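Local coordinates for protein aldehyde dehydrogenase (Staphylococcus aureus, PDB 6K10) that oxidises 4,4'-diaponeurosporen-4-al to 4,4'-diaponeurosporenoic acid with NAD+, a step in making staphyloxanthin, the carotenoid that protects the bacterium from oxidative stress, at residues 19-24 / 139-144; 303-308 / 346-351. The protein carries 1 engineered substitution. One frame throughout, in Å; residues are numbered along the deposited sequence.

Interaction 1: 19-24 / 139-144; sequences KAFFNT and GNTAII
Phe22 and Thr141 bring the two backbones nearest, with CA atoms 6.2 Å apart, where the C-terminal part of helix 10-23 passes the start of strand 141-145. The strand is reached through Gly139, whose positive phi (96°) belongs to a Schellman motif ending helix 126-138. The segments meet by van der Waals packing, without a hydrogen bond between them. The methyl of Thr141 does most of the touching: its CG2 lies 3.8 Å from Phe22 CB and 3.9 Å from Phe21 CD2, at the edge of both rings. With chi1 at 69°, CG2 stands opposite the carbonyl carbon and meets the helix, while OG1 hydrogen-bonds Thr114 and Ser18. The Phe22 ring offers its edge to Gly139, CE1 being 3.5 Å from Gly139 O and that oxygen lying in the ring plane; Thr27 OG1 hydrogen-bonds the same carbonyl. Near the helix end, Phe21 O accepts from both Thr24 OG1 (2.6 Å) and Thr24 N, and the Thr24 hydroxyl sits over the rim of one Phe21 ring face. Strand 141-145 runs parallel to both of its partners, strands 104-118 and 170-172, and helix 126-138 is the beta-alpha-beta crossover from 104-118. Helix 10-23 packs where this unit turns from helix to strand, with Phe22 also resting on Pro111.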
loop_
_atom_site.group_PDB
_atom_site.type_symbol
_atom_site.label_atom_id
_atom_site.label_comp_id
_atom_site.label_asym_id
_atom_site.label_seq_id
_atom_site.Cartn_x
_atom_site.Cartn_y
_atom_site.Cartn_z
ATOM N N LYS A 19 -11.685 -7.302 18.586
ATOM C CA LYS A 19 -10.469 -8.105 18.503
ATOM C C LYS A 19 -10.722 -9.527 18.986
ATOM O O LYS A 19 -10.271 -10.497 18.365
ATOM C CB LYS A 19 -9.357 -7.458 19.328
ATOM C CG LYS A 19 -8.684 -6.275 18.658
ATOM N N ALA A 20 -11.442 -9.665 20.101
ATOM C CA ALA A 20 -11.712 -10.987 20.653
ATOM C C ALA A 20 -12.501 -11.843 19.672
ATOM O O ALA A 20 -12.217 -13.036 19.515
ATOM C CB ALA A 20 -12.456 -10.859 21.983
ATOM N N PHE A 21 -13.487 -11.252 18.991
ATOM C CA PHE A 21 -14.251 -12.024 18.017
ATOM C C PHE A 21 -13.386 -12.440 16.835
ATOM O O PHE A 21 -13.523 -13.559 16.327
ATOM C CB PHE A 21 -15.469 -11.245 17.525
ATOM C CG PHE A 21 -16.328 -12.028 16.570
ATOM C CD1 PHE A 21 -17.063 -13.116 17.014
ATOM C CD2 PHE A 21 -16.375 -11.698 15.227
ATOM C CE1 PHE A 21 -17.844 -13.849 16.137
ATOM C CE2 PHE A 21 -17.155 -12.427 14.346
ATOM C CZ PHE A 21 -17.889 -13.504 14.803
ATOM N N PHE A 22 -12.500 -11.553 16.369
ATOM C CA PHE A 22 -11.585 -11.949 15.303
ATOM C C PHE A 22 -10.716 -13.120 15.737
ATOM O O PHE A 22 -10.433 -14.022 14.941
ATOM C CB PHE A 22 -10.697 -10.785 14.869
ATOM C CG PHE A 22 -9.734 -11.157 13.776
ATOM C CD1 PHE A 22 -10.167 -11.269 12.465
ATOM C CD2 PHE A 22 -8.411 -11.451 14.067
ATOM C CE1 PHE A 22 -9.291 -11.636 11.459
ATOM C CE2 PHE A 22 -7.530 -11.818 13.066
ATOM C CZ PHE A 22 -7.971 -11.912 11.760
ATOM N N ASN A 23 -10.288 -13.124 17.001
ATOM C CA ASN A 23 -9.419 -14.180 17.500
ATOM C C ASN A 23 -10.096 -15.545 17.536
ATOM O O ASN A 23 -9.399 -16.552 17.689
ATOM C CB ASN A 23 -8.903 -13.813 18.893
ATOM C CG ASN A 23 -7.873 -12.698 18.855
ATOM O OD1 ASN A 23 -7.243 -12.458 17.824
ATOM N ND2 ASN A 23 -7.697 -12.013 19.978
ATOM N N THR A 24 -11.423 -15.609 17.391
ATOM C CA THR A 24 -12.110 -16.895 17.326
ATOM C C THR A 24 -11.937 -17.594 15.982
ATOM O O THR A 24 -12.328 -18.761 15.862
ATOM C CB THR A 24 -13.608 -16.726 17.610
ATOM O OG1 THR A 24 -14.233 -16.026 16.527
ATOM C CG2 THR A 24 -13.828 -15.956 18.903
ATOM N N GLY A 139 -12.293 -10.754 5.286
ATOM C CA GLY A 139 -12.303 -11.549 6.497
ATOM C C GLY A 139 -12.004 -10.806 7.777
ATOM O O GLY A 139 -11.533 -11.421 8.740
ATOM N N ASN A 140 -12.268 -9.507 7.826
ATOM C CA ASN A 140 -11.960 -8.694 8.991
ATOM C C ASN A 140 -13.204 -8.488 9.849
ATOM O O ASN A 140 -14.335 -8.744 9.430
ATOM C CB ASN A 140 -11.394 -7.339 8.558
ATOM C CG ASN A 140 -10.141 -7.472 7.716
ATOM O OD1 ASN A 140 -9.028 -7.507 8.240
ATOM N ND2 ASN A 140 -10.317 -7.552 6.402
ATOM N N THR A 141 -12.976 -8.034 11.077
ATOM C CA THR A 141 -13.998 -7.348 11.849
ATOM C C THR A 141 -13.805 -5.850 11.649
ATOM O O THR A 141 -12.749 -5.399 11.198
ATOM C CB THR A 141 -13.926 -7.704 13.337
ATOM O OG1 THR A 141 -12.733 -7.151 13.907
ATOM C CG2 THR A 141 -13.919 -9.214 13.527
ATOM N N ALA A 142 -14.835 -5.073 11.973
ATOM C CA ALA A 142 -14.798 -3.668 11.600
ATOM C C ALA A 142 -15.509 -2.801 12.627
ATOM O O ALA A 142 -16.501 -3.210 13.238
ATOM C CB ALA A 142 -15.423 -3.443 10.218
ATOM N N ILE A 143 -14.985 -1.591 12.794
ATOM C CA ILE A 143 -15.624 -0.523 13.549
ATOM C C ILE A 143 -15.771 0.666 12.610
ATOM O O ILE A 143 -14.804 1.060 11.946
ATOM C CB ILE A 143 -14.815 -0.144 14.803
ATOM C CG1 ILE A 143 -14.853 -1.287 15.819
ATOM C CG2 ILE A 143 -15.348 1.135 15.423
ATOM C CD1 ILE A 143 -13.991 -1.048 17.033
ATOM N N ILE A 144 -16.975 1.223 12.545
ATOM C CA ILE A 144 -17.312 2.280 11.600
ATOM C C ILE A 144 -17.556 3.565 12.373
ATOM O O ILE A 144 -18.265 3.563 13.386
ATOM C CB ILE A 144 -18.546 1.911 10.758
ATOM C CG1 ILE A 144 -18.315 0.599 10.006
ATOM C CG2 ILE A 144 -18.890 3.031 9.788
ATOM C CD1 ILE A 144 -19.596 -0.051 9.525
#

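Interaction 2: 303-308 / 346-351; sequences SLLNSA and GPILPI
Ile348 and Leu305 form the centre of a purely apolar contact between helix 295-307 and strand 348-354, their CA atoms 7.8 Å apart. One methyl does the work on the strand side: Ile348 CD1 lies 3.9 Å from Leu305 CG, 4.0 Å from Leu305 CD2 and 4.1 Å from Leu304 CB, so it fits between two successive residues of the helix. The ethyl arm of Ile348 is fully extended (chi2 177°), which carries CD1 away from the strand and up to the helix. Leu305 leaves its backbone at a slant, but its branch point swings in to meet that methyl, the two side chains crossing at an oblique angle. Leu304 presents its CB instead, while its own side chain also rests on Glu342.

Hydrogen bonding stays within each segment or goes to neighbouring parts of the same chain. Leu304 O, in the last turn of the helix, accepts from Ala308 N (3.1 Å) and from Ser307 OG (2.6 Å), the hydroxyl tilted 21° from the carbonyl plane. On the strand side, Lys243 NZ donates to the carbonyl oxygens of both Gly346 and Ile348, tying the strand entrance to helix 232-244.

Backbone bonds place strand 348-354 between parallel neighbours, with Leu349 and Ile351 paired to strand 324-330 and Pro350 to Ile257 of strand 256-260. Side chains of successive residues face opposite ways: Ile348 toward helix 295-307, Leu349 onto Ile239 and Lys243 of helix 232-244. Helices on both faces of a largely parallel sheet are characteristic of the alpha/beta catalytic domain of aldehyde dehydrogenases, and Gly346-Pro347 ends the Phe-Gly-Pro sequence familiar in this family.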
loop_
_atom_site.group_PDB
_atom_site.type_symbol
_atom_site.label_atom_id
_atom_site.label_comp_id
_atom_site.label_asym_id
_atom_site.label_seq_id
_atom_site.Cartn_x
_atom_site.Cartn_y
_atom_site.Cartn_z
ATOM N N SER A 303 -19.577 32.906 1.800
ATOM C CA SER A 303 -18.426 33.789 1.954
ATOM C C SER A 303 -17.593 33.815 0.678
ATOM O O SER A 303 -17.138 34.880 0.244
ATOM C CB SER A 303 -17.578 33.347 3.147
ATOM O OG SER A 303 -16.548 34.283 3.418
ATOM N N LEU A 304 -17.397 32.651 0.054
ATOM C CA LEU A 304 -16.681 32.601 -1.216
ATOM C C LEU A 304 -17.458 33.316 -2.316
ATOM O O LEU A 304 -16.864 34.003 -3.156
ATOM C CB LEU A 304 -16.406 31.147 -1.601
ATOM C CG LEU A 304 -15.326 30.456 -0.766
ATOM C CD1 LEU A 304 -15.417 28.944 -0.896
ATOM C CD2 LEU A 304 -13.948 30.940 -1.189
ATOM N N LEU A 305 -18.787 33.160 -2.334
ATOM C CA LEU A 305 -19.613 33.907 -3.279
ATOM C C LEU A 305 -19.406 35.406 -3.114
ATOM O O LEU A 305 -19.266 36.141 -4.099
ATOM C CB LEU A 305 -21.090 33.562 -3.084
ATOM C CG LEU A 305 -21.713 32.338 -3.754
ATOM C CD1 LEU A 305 -23.185 32.246 -3.375
ATOM C CD2 LEU A 305 -21.555 32.407 -5.264
ATOM N N ASN A 306 -19.395 35.877 -1.865
ATOM C CA ASN A 306 -19.195 37.298 -1.605
ATOM C C ASN A 306 -17.829 37.761 -2.098
ATOM O O ASN A 306 -17.698 38.870 -2.630
ATOM C CB ASN A 306 -19.358 37.578 -0.111
ATOM C CG ASN A 306 -19.148 39.036 0.236
ATOM O OD1 ASN A 306 -20.035 39.867 0.045
ATOM N ND2 ASN A 306 -17.968 39.356 0.756
ATOM N N SER A 307 -16.804 36.920 -1.941
ATOM C CA SER A 307 -15.466 37.279 -2.401
ATOM C C SER A 307 -15.396 37.392 -3.918
ATOM O O SER A 307 -14.632 38.211 -4.442
ATOM C CB SER A 307 -14.449 36.249 -1.908
ATOM O OG SER A 307 -14.542 35.046 -2.654
ATOM N N ALA A 308 -16.177 36.586 -4.637
ATOM C CA ALA A 308 -16.149 36.547 -6.093
ATOM C C ALA A 308 -17.345 37.255 -6.720
ATOM O O ALA A 308 -17.696 36.968 -7.869
ATOM C CB ALA A 308 -16.087 35.098 -6.573
ATOM N N GLY A 346 -18.349 22.604 -3.434
ATOM C CA GLY A 346 -19.631 23.250 -3.571
ATOM C C GLY A 346 -19.893 23.656 -5.007
ATOM O O GLY A 346 -19.046 23.483 -5.888
ATOM N N PRO A 347 -21.076 24.225 -5.271
ATOM C CA PRO A 347 -21.513 24.506 -6.645
ATOM C C PRO A 347 -21.028 25.853 -7.181
ATOM O O PRO A 347 -21.789 26.606 -7.801
ATOM C CB PRO A 347 -23.032 24.461 -6.529
ATOM C CG PRO A 347 -23.289 25.002 -5.153
ATOM C CD PRO A 347 -22.119 24.578 -4.289
ATOM N N ILE A 348 -19.762 26.169 -6.939
ATOM C CA ILE A 348 -19.111 27.343 -7.505
ATOM C C ILE A 348 -18.017 26.853 -8.439
ATOM O O ILE A 348 -17.152 26.068 -8.030
ATOM C CB ILE A 348 -18.531 28.256 -6.411
ATOM C CG1 ILE A 348 -19.610 28.623 -5.391
ATOM C CG2 ILE A 348 -17.943 29.508 -7.035
ATOM C CD1 ILE A 348 -19.096 29.457 -4.236
ATOM N N LEU A 349 -18.052 27.307 -9.689
ATOM C CA LEU A 349 -17.119 26.840 -10.714
ATOM C C LEU A 349 -16.337 28.011 -11.292
ATOM O O LEU A 349 -16.836 28.716 -12.190
ATOM C CB LEU A 349 -17.867 26.095 -11.818
ATOM C CG LEU A 349 -16.998 25.398 -12.866
ATOM C CD1 LEU A 349 -16.101 24.353 -12.212
ATOM C CD2 LEU A 349 -17.878 24.765 -13.926
ATOM N N PRO A 350 -15.120 28.264 -10.815
ATOM C CA PRO A 350 -14.311 29.349 -11.380
ATOM C C PRO A 350 -13.686 28.936 -12.703
ATOM O O PRO A 350 -13.300 27.782 -12.900
ATOM C CB PRO A 350 -13.234 29.583 -10.314
ATOM C CG PRO A 350 -13.152 28.297 -9.565
ATOM C CD PRO A 350 -14.510 27.668 -9.616
ATOM N N ILE A 351 -13.577 29.903 -13.609
ATOM C CA ILE A 351 -13.066 29.675 -14.955
ATOM C C ILE A 351 -11.861 30.584 -15.166
ATOM O O ILE A 351 -11.990 31.814 -15.127
ATOM C CB ILE A 351 -14.147 29.927 -16.017
ATOM C CG1 ILE A 351 -15.301 28.936 -15.836
ATOM C CG2 ILE A 351 -13.566 29.829 -17.418
ATOM C CD1 ILE A 351 -16.544 29.294 -16.613
#

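From the N terminus, interaction 1 closes first: helix 10-23 is brought back against the start of strand 141-145 across 114 intervening residues, mostly helical. The chain then runs through the predicted active-site positions Glu217 and Ser251, the latter changed in this structure, before interaction 2 opens at 303-308. That second loop is short, 37 residues with some strand and no helix. The two are in series, neither nested nor crossing, and lie on opposite sides of the chain's centre, with contact centres 45 Å apart and nearest atoms about 24 Å apart. Interaction 1 joins the N-terminal helix to one mixed sheet; interaction 2 joins a helix to the other.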